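Local coordinates for putative cytosine/guanine deaminase (Unidentified, PDB 2PAJ), which catalyses the zinc-dependent hydrolytic deamination of 2-amino-4-hydroxypteridines such as isoxanthopterin, giving the 2,4-dihydroxy product and ammonium, at residues V73-H78 with R396-D401; I152-A157 with L162-L167; R203-S208 with M212-M217. All blocks are in the same frame, centred on the assembly; numbering follows the deposited sequence.

Contact 1: V73-H78 with R396-D401; sequences VNTHHH and RVMGLD. With ZN (zinc ion), chain B.
Bends at chi2 (-146°) and chi3 (-74°) curl the side chain of Met398 from the C-terminal part of helix 383-398 toward Val73 and Thr75. These two flank Asn74 where the first barrel strand, 67-73, runs out into the His-X-His motif of the amidohydrolase TIM barrel. Methionine suits this place because its slender, flexible chain can present CG, SD and CE to different neighbours. CG lies 3.9 Å from Thr75 CG2, and the sulfur passes near the same methyl. The side chains of Val73 and Met398 run antiparallel past one another, with CG1 of the valine 3.9 Å from CE of the methionine. Thr75 divides its two branches: the methyl joins this apolar packing while OG1 hydrogen-bonds Ser332. Around the pair, Met398 also touches Ala135 and Trp282 of two other barrel strands, so the contact is buried van der Waals packing some way from the metal itself, with no hydrogen bond between the segments. Just beyond Thr75 the chain turns to its metal-binding task. His76 NE2 binds the zinc ion at 2.3 Å, and His78, His248 and Asp336 also bind it. Across the contact, the methyl CE of Met398 comes to 3.7 Å from the backbone oxygen of Asn74.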
loop_
_atom_site.group_PDB
_atom_site.type_symbol
_atom_site.label_atom_id
_atom_site.label_comp_id
_atom_site.label_asym_id
_atom_site.label_seq_id
_atom_site.Cartn_x
_atom_site.Cartn_y
_atom_site.Cartn_z
ATOM N N VAL A 73 -2.899 -0.282 5.015
ATOM C CA VAL A 73 -3.004 -0.860 3.690
ATOM C C VAL A 73 -2.478 0.202 2.721
ATOM O O VAL A 73 -3.106 1.239 2.515
ATOM C CB VAL A 73 -4.469 -1.193 3.337
ATOM C CG1 VAL A 73 -4.536 -1.884 1.986
ATOM C CG2 VAL A 73 -5.067 -2.069 4.407
ATOM N N ASN A 74 -1.311 -0.053 2.152
ATOM C CA ASN A 74 -0.703 0.860 1.197
ATOM C C ASN A 74 -1.167 0.449 -0.193
ATOM O O ASN A 74 -0.938 -0.675 -0.609
ATOM C CB ASN A 74 0.821 0.774 1.298
ATOM C CG ASN A 74 1.523 1.552 0.210
ATOM O OD1 ASN A 74 1.519 2.778 0.211
ATOM N ND2 ASN A 74 2.125 0.836 -0.735
ATOM N N THR A 75 -1.818 1.363 -0.905
ATOM C CA THR A 75 -2.338 1.064 -2.230
ATOM C C THR A 75 -1.549 1.582 -3.431
ATOM O O THR A 75 -2.034 1.504 -4.557
ATOM C CB THR A 75 -3.789 1.540 -2.370
ATOM O OG1 THR A 75 -3.854 2.961 -2.230
ATOM C CG2 THR A 75 -4.644 0.903 -1.310
ATOM N N HIS A 76 -0.345 2.104 -3.206
ATOM C CA HIS A 76 0.499 2.589 -4.297
ATOM C C HIS A 76 1.943 2.775 -3.834
ATOM O O HIS A 76 2.187 3.324 -2.769
ATOM C CB HIS A 76 -0.050 3.892 -4.870
ATOM C CG HIS A 76 0.693 4.366 -6.079
ATOM N ND1 HIS A 76 0.755 3.640 -7.245
ATOM C CD2 HIS A 76 1.456 5.465 -6.280
ATOM C CE1 HIS A 76 1.529 4.267 -8.112
ATOM N NE2 HIS A 76 1.969 5.377 -7.550
ATOM N N HIS A 77 2.893 2.318 -4.651
ATOM C CA HIS A 77 4.314 2.370 -4.308
ATOM C C HIS A 77 5.204 2.115 -5.528
ATOM O O HIS A 77 4.721 1.766 -6.597
ATOM C CB HIS A 77 4.607 1.284 -3.270
ATOM C CG HIS A 77 5.746 1.601 -2.349
ATOM N ND1 HIS A 77 6.836 2.353 -2.733
ATOM C CD2 HIS A 77 5.981 1.226 -1.068
ATOM C CE1 HIS A 77 7.694 2.424 -1.730
ATOM N NE2 HIS A 77 7.199 1.748 -0.710
ATOM N N HIS A 78 6.509 2.293 -5.346
ATOM C CA HIS A 78 7.517 2.043 -6.380
ATOM C C HIS A 78 8.778 1.612 -5.630
ATOM O O HIS A 78 9.779 2.316 -5.640
ATOM C CB HIS A 78 7.814 3.307 -7.195
ATOM C CG HIS A 78 6.623 3.875 -7.899
ATOM N ND1 HIS A 78 5.834 3.133 -8.749
ATOM C CD2 HIS A 78 6.087 5.118 -7.878
ATOM C CE1 HIS A 78 4.860 3.890 -9.219
ATOM N NE2 HIS A 78 4.990 5.100 -8.705
ATOM N N ARG A 396 -10.920 -2.302 0.388
ATOM C CA ARG A 396 -12.038 -2.474 -0.529
ATOM C C ARG A 396 -11.719 -1.993 -1.942
ATOM O O ARG A 396 -12.357 -2.411 -2.907
ATOM C CB ARG A 396 -13.308 -1.792 0.019
ATOM C CG ARG A 396 -14.043 -2.666 1.074
ATOM C CD ARG A 396 -15.515 -2.252 1.314
ATOM N NE ARG A 396 -15.654 -0.947 1.986
ATOM C CZ ARG A 396 -15.707 -0.754 3.312
ATOM N NH1 ARG A 396 -15.641 -1.776 4.168
ATOM N NH2 ARG A 396 -15.827 0.476 3.794
ATOM N N VAL A 397 -10.718 -1.129 -2.063
ATOM C CA VAL A 397 -10.300 -0.624 -3.364
ATOM C C VAL A 397 -9.497 -1.711 -4.083
ATOM O O VAL A 397 -9.576 -1.866 -5.304
ATOM C CB VAL A 397 -9.457 0.663 -3.204
ATOM C CG1 VAL A 397 -8.667 0.941 -4.461
ATOM C CG2 VAL A 397 -10.381 1.843 -2.881
ATOM N N MET A 398 -8.744 -2.484 -3.313
ATOM C CA MET A 398 -7.950 -3.551 -3.888
ATOM C C MET A 398 -8.708 -4.892 -3.880
ATOM O O MET A 398 -8.196 -5.919 -4.331
ATOM C CB MET A 398 -6.603 -3.662 -3.157
ATOM C CG MET A 398 -5.785 -2.374 -3.190
ATOM S SD MET A 398 -3.991 -2.566 -3.276
ATOM C CE MET A 398 -3.629 -3.065 -1.650
ATOM N N GLY A 399 -9.932 -4.881 -3.369
ATOM C CA GLY A 399 -10.722 -6.100 -3.363
ATOM C C GLY A 399 -10.504 -7.072 -2.220
ATOM O O GLY A 399 -11.075 -8.168 -2.215
ATOM N N LEU A 400 -9.673 -6.685 -1.260
ATOM C CA LEU A 400 -9.419 -7.516 -0.089
ATOM C C LEU A 400 -10.429 -7.141 1.002
ATOM O O LEU A 400 -10.071 -6.542 2.015
ATOM C CB LEU A 400 -7.995 -7.289 0.400
ATOM C CG LEU A 400 -6.891 -7.837 -0.505
ATOM C CD1 LEU A 400 -5.546 -7.470 0.088
ATOM C CD2 LEU A 400 -7.025 -9.352 -0.639
ATOM N N ASP A 401 -11.682 -7.532 0.778
ATOM C CA ASP A 401 -12.799 -7.222 1.654
ATOM C C ASP A 401 -12.871 -7.819 3.054
ATOM O O ASP A 401 -13.695 -7.393 3.860
ATOM C CB ASP A 401 -14.098 -7.505 0.904
ATOM C CG ASP A 401 -14.153 -6.787 -0.426
ATOM O OD1 ASP A 401 -13.617 -5.663 -0.496
ATOM O OD2 ASP A 401 -14.727 -7.327 -1.396
HETATM ZN ZN ZN B . 3.672 6.649 -8.413
#

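Contact 2: I152-A157 with L162-L167; sequences ILFEEA and LRFVLL
Phe154 and Phe164 form a T-shaped pair: the edge of Phe164 points at a face of Phe154, with centroids 5.3 Å apart and planes at 85°. CD2 is the atom that meets the face, off-centre toward the rim. Phenylalanine suits both places, since flat rings can offer each other an edge and a face between helix and strand. The opposite face of Phe154 stacks with Tyr204, so this ring is sandwiched between two aromatic neighbours. Over one face of Phe164 lies the backbone carbonyl of Leu153, and Phe154 CE1 sits at its edge. A chi1 of -170°, which puts CG opposite the backbone N, stands Phe164 up from strand 163-168 against the helix, and Leu153 CB reaches its CE2 at 3.7 Å. The setting is the second half of a beta-alpha-beta unit of the barrel, strand 131-136, helix 149-159, strand 163-168; the helix and strand segments run nearly antiparallel (164°), with axes 8.4 Å apart. Ala157 suits the place where the helix comes nearest the start of the strand, because its lone methyl lets the chains draw together; its CB lies 3.5 Å from Phe164 CB. Leu166, two residues further along the strand and on the same side, lays CD2 obliquely by Phe154 CE2. At the turn, Leu162 N donates to Ala157 O at 3.0 Å. Adhesion therefore rests on dispersion and edge-to-face attraction, with one backbone bond tying the turn.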
loop_
_atom_site.group_PDB
_atom_site.type_symbol
_atom_site.label_atom_id
_atom_site.label_comp_id
_atom_site.label_asym_id
_atom_site.label_seq_id
_atom_site.Cartn_x
_atom_site.Cartn_y
_atom_site.Cartn_z
ATOM N N ILE A 152 11.026 -11.929 -6.957
ATOM C CA ILE A 152 11.723 -11.291 -5.855
ATOM C C ILE A 152 10.789 -10.530 -4.904
ATOM O O ILE A 152 10.892 -10.664 -3.679
ATOM C CB ILE A 152 12.802 -10.329 -6.405
ATOM C CG1 ILE A 152 13.836 -11.125 -7.214
ATOM C CG2 ILE A 152 13.442 -9.568 -5.268
ATOM C CD1 ILE A 152 14.735 -10.274 -8.078
ATOM N N LEU A 153 9.874 -9.742 -5.467
ATOM C CA LEU A 153 8.945 -8.972 -4.658
ATOM C C LEU A 153 8.083 -9.854 -3.753
ATOM O O LEU A 153 7.928 -9.548 -2.565
ATOM C CB LEU A 153 8.063 -8.095 -5.549
ATOM C CG LEU A 153 8.707 -6.841 -6.154
ATOM C CD1 LEU A 153 7.684 -6.034 -6.943
ATOM C CD2 LEU A 153 9.280 -5.993 -5.054
ATOM N N PHE A 154 7.524 -10.937 -4.295
ATOM C CA PHE A 154 6.696 -11.846 -3.495
ATOM C C PHE A 154 7.548 -12.579 -2.451
ATOM O O PHE A 154 7.097 -12.869 -1.347
ATOM C CB PHE A 154 5.993 -12.872 -4.394
ATOM C CG PHE A 154 4.733 -12.361 -5.039
ATOM C CD1 PHE A 154 3.603 -12.089 -4.278
ATOM C CD2 PHE A 154 4.679 -12.158 -6.409
ATOM C CE1 PHE A 154 2.425 -11.617 -4.881
ATOM C CE2 PHE A 154 3.526 -11.692 -7.029
ATOM C CZ PHE A 154 2.388 -11.417 -6.269
ATOM N N GLU A 155 8.787 -12.871 -2.806
ATOM C CA GLU A 155 9.677 -13.568 -1.897
ATOM C C GLU A 155 9.943 -12.709 -0.678
ATOM O O GLU A 155 9.774 -13.151 0.460
ATOM C CB GLU A 155 10.999 -13.904 -2.597
ATOM C CG GLU A 155 10.846 -14.953 -3.692
ATOM C CD GLU A 155 12.128 -15.201 -4.460
ATOM O OE1 GLU A 155 13.092 -15.727 -3.860
ATOM O OE2 GLU A 155 12.177 -14.864 -5.666
ATOM N N GLU A 156 10.347 -11.470 -0.925
ATOM C CA GLU A 156 10.648 -10.543 0.150
ATOM C C GLU A 156 9.446 -10.266 1.045
ATOM O O GLU A 156 9.554 -10.305 2.270
ATOM C CB GLU A 156 11.197 -9.238 -0.440
ATOM C CG GLU A 156 12.555 -9.413 -1.087
ATOM C CD GLU A 156 13.556 -10.080 -0.148
ATOM O OE1 GLU A 156 13.818 -9.525 0.944
ATOM O OE2 GLU A 156 14.071 -11.166 -0.491
ATOM N N ALA A 157 8.301 -9.998 0.428
ATOM C CA ALA A 157 7.097 -9.704 1.185
ATOM C C ALA A 157 6.795 -10.823 2.165
ATOM O O ALA A 157 6.508 -10.590 3.337
ATOM C CB ALA A 157 5.922 -9.507 0.238
ATOM N N LEU A 162 4.201 -10.339 5.238
ATOM C CA LEU A 162 3.231 -9.346 4.775
ATOM C C LEU A 162 2.402 -9.778 3.570
ATOM O O LEU A 162 2.847 -10.577 2.752
ATOM C CB LEU A 162 3.960 -8.047 4.399
ATOM C CG LEU A 162 5.133 -7.556 5.248
ATOM C CD1 LEU A 162 5.742 -6.329 4.607
ATOM C CD2 LEU A 162 4.662 -7.256 6.661
ATOM N N ARG A 163 1.190 -9.242 3.461
ATOM C CA ARG A 163 0.342 -9.537 2.312
ATOM C C ARG A 163 0.898 -8.627 1.237
ATOM O O ARG A 163 1.148 -7.453 1.499
ATOM C CB ARG A 163 -1.108 -9.122 2.538
ATOM C CG ARG A 163 -1.843 -9.749 3.695
ATOM C CD ARG A 163 -3.232 -9.128 3.751
ATOM N NE ARG A 163 -3.994 -9.574 4.900
ATOM C CZ ARG A 163 -4.526 -10.783 4.998
ATOM N NH1 ARG A 163 -4.372 -11.642 4.001
ATOM N NH2 ARG A 163 -5.191 -11.134 6.092
ATOM N N PHE A 164 1.077 -9.152 0.031
ATOM C CA PHE A 164 1.611 -8.346 -1.055
ATOM C C PHE A 164 0.668 -8.286 -2.244
ATOM O O PHE A 164 0.026 -9.270 -2.591
ATOM C CB PHE A 164 2.962 -8.895 -1.501
ATOM C CG PHE A 164 3.687 -7.997 -2.456
ATOM C CD1 PHE A 164 4.150 -6.748 -2.044
ATOM C CD2 PHE A 164 3.895 -8.392 -3.772
ATOM C CE1 PHE A 164 4.811 -5.899 -2.930
ATOM C CE2 PHE A 164 4.552 -7.560 -4.674
ATOM C CZ PHE A 164 5.016 -6.304 -4.258
ATOM N N VAL A 165 0.576 -7.114 -2.855
ATOM C CA VAL A 165 -0.275 -6.920 -4.015
ATOM C C VAL A 165 0.604 -6.415 -5.153
ATOM O O VAL A 165 1.103 -5.291 -5.112
ATOM C CB VAL A 165 -1.388 -5.880 -3.732
ATOM C CG1 VAL A 165 -2.220 -5.643 -4.971
ATOM C CG2 VAL A 165 -2.263 -6.354 -2.601
ATOM N N LEU A 166 0.804 -7.248 -6.168
ATOM C CA LEU A 166 1.630 -6.860 -7.303
ATOM C C LEU A 166 0.860 -6.062 -8.347
ATOM O O LEU A 166 -0.140 -6.526 -8.888
ATOM C CB LEU A 166 2.240 -8.098 -7.960
ATOM C CG LEU A 166 3.096 -7.834 -9.203
ATOM C CD1 LEU A 166 4.229 -6.875 -8.867
ATOM C CD2 LEU A 166 3.631 -9.147 -9.742
ATOM N N LEU A 167 1.339 -4.855 -8.620
ATOM C CA LEU A 167 0.720 -3.981 -9.608
ATOM C C LEU A 167 1.661 -3.986 -10.821
ATOM O O LEU A 167 2.450 -3.066 -11.021
ATOM C CB LEU A 167 0.575 -2.561 -9.046
ATOM C CG LEU A 167 -0.001 -2.378 -7.638
ATOM C CD1 LEU A 167 -0.090 -0.896 -7.323
ATOM C CD2 LEU A 167 -1.359 -3.025 -7.553
#

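Contact 3: R203-S208 with M212-M217; sequences RYHDAS and MRRVVM
The side chain of Arg214 sets out from CB away from segment 203-208, then doubles back through bends at chi2 and chi3 to run beside His205. CD passes 4.0 Å from His205 NE2. That nitrogen then lies over one face of the guanidinium, toward its rim, but the two planes are 39° apart and do not stack squarely. NE gives a weak hydrogen bond to Asp206 O at 3.3 Å. At the tip, NH2 is 3.0 Å from Ala207 O and makes a weak, poorly angled bond to Ser208 O. Arginine suits this place because its long chain carries several N-H groups to carbonyl oxygens of a loop without regular structure. That loop connects helix 190-203 to strand 213-217, a parallel strand of the TIM barrel lying between strands 163-168 and 244-248. The loop is shaped further by an Asx turn: Asp206 OD1 accepts from Ser208 N at 2.7 Å along an almost straight line (172°), a task that fits a short carboxylate side chain. OD2 of the same aspartate is joined through a water to Met212 N, and Asp206 N donates to Arg213 O at 3.3 Å. Near the start of the loop, His205 CB packs on Val215 CG2 at 3.9 Å, while the ring edge of the histidine faces the Val215 backbone. Arg213 extends the other way. Its NH1 reaches the edge of the Tyr204 ring, the planes nearly perpendicular at 86°, and also donates to a water 3.1 Å away that bonds weakly to Arg203 O.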
loop_
_atom_site.group_PDB
_atom_site.type_symbol
_atom_site.label_atom_id
_atom_site.label_comp_id
_atom_site.label_asym_id
_atom_site.label_seq_id
_atom_site.Cartn_x
_atom_site.Cartn_y
_atom_site.Cartn_z
ATOM N N ARG A 203 0.029 -18.174 -11.268
ATOM C CA ARG A 203 1.022 -18.546 -10.282
ATOM C C ARG A 203 0.794 -18.001 -8.878
ATOM O O ARG A 203 0.823 -18.761 -7.909
ATOM C CB ARG A 203 2.392 -18.102 -10.782
ATOM C CG ARG A 203 3.605 -18.680 -10.069
ATOM C CD ARG A 203 4.824 -17.926 -10.591
ATOM N NE ARG A 203 6.139 -18.524 -10.325
ATOM C CZ ARG A 203 6.570 -18.911 -9.130
ATOM N NH1 ARG A 203 5.783 -18.776 -8.067
ATOM N NH2 ARG A 203 7.794 -19.410 -8.997
ATOM N N TYR A 204 0.556 -16.695 -8.765
ATOM C CA TYR A 204 0.399 -16.064 -7.456
ATOM C C TYR A 204 -0.965 -15.560 -6.984
ATOM O O TYR A 204 -1.246 -15.575 -5.785
ATOM C CB TYR A 204 1.348 -14.889 -7.348
ATOM C CG TYR A 204 2.785 -15.201 -7.627
ATOM C CD1 TYR A 204 3.380 -14.796 -8.823
ATOM C CD2 TYR A 204 3.579 -15.834 -6.663
ATOM C CE1 TYR A 204 4.729 -14.998 -9.051
ATOM C CE2 TYR A 204 4.930 -16.047 -6.881
ATOM C CZ TYR A 204 5.499 -15.622 -8.076
ATOM O OH TYR A 204 6.840 -15.793 -8.283
ATOM N N HIS A 205 -1.799 -15.103 -7.911
ATOM C CA HIS A 205 -3.101 -14.550 -7.548
ATOM C C HIS A 205 -4.100 -15.500 -6.883
ATOM O O HIS A 205 -4.463 -16.536 -7.432
ATOM C CB HIS A 205 -3.750 -13.898 -8.772
ATOM C CG HIS A 205 -4.957 -13.070 -8.456
ATOM N ND1 HIS A 205 -6.244 -13.517 -8.669
ATOM C CD2 HIS A 205 -5.075 -11.814 -7.959
ATOM C CE1 HIS A 205 -7.102 -12.572 -8.320
ATOM N NE2 HIS A 205 -6.418 -11.530 -7.887
ATOM N N ASP A 206 -4.515 -15.118 -5.677
ATOM C CA ASP A 206 -5.498 -15.834 -4.875
ATOM C C ASP A 206 -6.693 -14.879 -4.862
ATOM O O ASP A 206 -6.535 -13.700 -4.567
ATOM C CB ASP A 206 -4.973 -16.045 -3.452
ATOM C CG ASP A 206 -6.015 -16.651 -2.526
ATOM O OD1 ASP A 206 -7.224 -16.586 -2.841
ATOM O OD2 ASP A 206 -5.633 -17.183 -1.465
ATOM N N ALA A 207 -7.884 -15.375 -5.171
ATOM C CA ALA A 207 -9.050 -14.514 -5.221
ATOM C C ALA A 207 -9.823 -14.305 -3.924
ATOM O O ALA A 207 -10.751 -13.487 -3.891
ATOM C CB ALA A 207 -9.984 -14.995 -6.298
ATOM N N SER A 208 -9.457 -14.999 -2.849
ATOM C CA SER A 208 -10.196 -14.809 -1.600
ATOM C C SER A 208 -10.056 -13.375 -1.129
ATOM O O SER A 208 -9.105 -12.679 -1.490
ATOM C CB SER A 208 -9.713 -15.758 -0.497
ATOM O OG SER A 208 -8.487 -15.344 0.060
ATOM N N MET A 212 -3.085 -13.646 0.597
ATOM C CA MET A 212 -1.784 -13.154 1.022
ATOM C C MET A 212 -0.994 -12.742 -0.208
ATOM O O MET A 212 0.103 -12.190 -0.102
ATOM C CB MET A 212 -1.021 -14.227 1.800
ATOM C CG MET A 212 -1.582 -14.507 3.183
ATOM S SD MET A 212 -1.689 -13.048 4.249
ATOM C CE MET A 212 0.041 -12.732 4.575
ATOM N N ARG A 213 -1.566 -13.022 -1.377
ATOM C CA ARG A 213 -0.958 -12.680 -2.656
ATOM C C ARG A 213 -1.993 -12.253 -3.678
ATOM O O ARG A 213 -3.053 -12.851 -3.791
ATOM C CB ARG A 213 -0.152 -13.852 -3.193
ATOM C CG ARG A 213 1.197 -13.923 -2.574
ATOM C CD ARG A 213 1.889 -15.216 -2.858
ATOM N NE ARG A 213 3.258 -15.148 -2.367
ATOM C CZ ARG A 213 4.167 -16.098 -2.537
ATOM N NH1 ARG A 213 3.845 -17.213 -3.185
ATOM N NH2 ARG A 213 5.406 -15.912 -2.092
ATOM N N ARG A 214 -1.665 -11.204 -4.418
ATOM C CA ARG A 214 -2.551 -10.662 -5.428
ATOM C C ARG A 214 -1.787 -10.105 -6.606
ATOM O O ARG A 214 -0.617 -9.738 -6.488
ATOM C CB ARG A 214 -3.405 -9.554 -4.834
ATOM C CG ARG A 214 -4.514 -10.062 -3.989
ATOM C CD ARG A 214 -5.810 -9.492 -4.474
ATOM N NE ARG A 214 -6.894 -10.431 -4.260
ATOM C CZ ARG A 214 -8.169 -10.139 -4.451
ATOM N NH1 ARG A 214 -8.513 -8.926 -4.860
ATOM N NH2 ARG A 214 -9.098 -11.057 -4.227
ATOM N N VAL A 215 -2.474 -10.024 -7.739
ATOM C CA VAL A 215 -1.899 -9.521 -8.978
ATOM C C VAL A 215 -2.902 -8.602 -9.651
ATOM O O VAL A 215 -4.083 -8.894 -9.668
ATOM C CB VAL A 215 -1.567 -10.690 -9.949
ATOM C CG1 VAL A 215 -1.012 -10.146 -11.263
ATOM C CG2 VAL A 215 -0.578 -11.655 -9.300
ATOM N N VAL A 216 -2.434 -7.483 -10.186
ATOM C CA VAL A 216 -3.324 -6.564 -10.880
ATOM C C VAL A 216 -2.663 -5.968 -12.138
ATOM O O VAL A 216 -1.444 -5.795 -12.200
ATOM C CB VAL A 216 -3.882 -5.423 -9.902
ATOM C CG1 VAL A 216 -3.282 -5.544 -8.526
ATOM C CG2 VAL A 216 -3.607 -4.042 -10.449
ATOM N N MET A 217 -3.500 -5.701 -13.143
ATOM C CA MET A 217 -3.121 -5.122 -14.437
ATOM C C MET A 217 -2.815 -3.638 -14.214
ATOM O O MET A 217 -3.733 -2.861 -13.976
ATOM C CB MET A 217 -4.313 -5.270 -15.393
ATOM C CG MET A 217 -4.134 -4.724 -16.813
ATOM S SD MET A 217 -3.037 -5.710 -17.850
ATOM C CE MET A 217 -1.762 -4.562 -18.185
HETATM O O HOH W 1 1.269 -18.201 -4.561
HETATM O O HOH W 2 -3.460 -16.205 -0.191
#

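All three contacts belong to one amidohydrolase barrel. Contact 1 spans most of the chain, from the end of strand 67-73 to helix 383-398, and encloses the other two; contact 2 closes before contact 3 opens. Their centres lie about 13 Å (contacts 1 and 2), about 12 Å (1 and 3) and about 10 Å (2 and 3) apart. Strands 163-168 and 213-217 are parallel neighbours, with Leu166 probably hydrogen-bonded to Arg214 and Val216. Contact 1 meets both: Met398 packs its CE on Val165 CG2, and its carbonyl O lies 3.1 Å from Arg214 NH1. The end of a late helix thus touches both the zinc-binding segment and two neighbouring barrel strands.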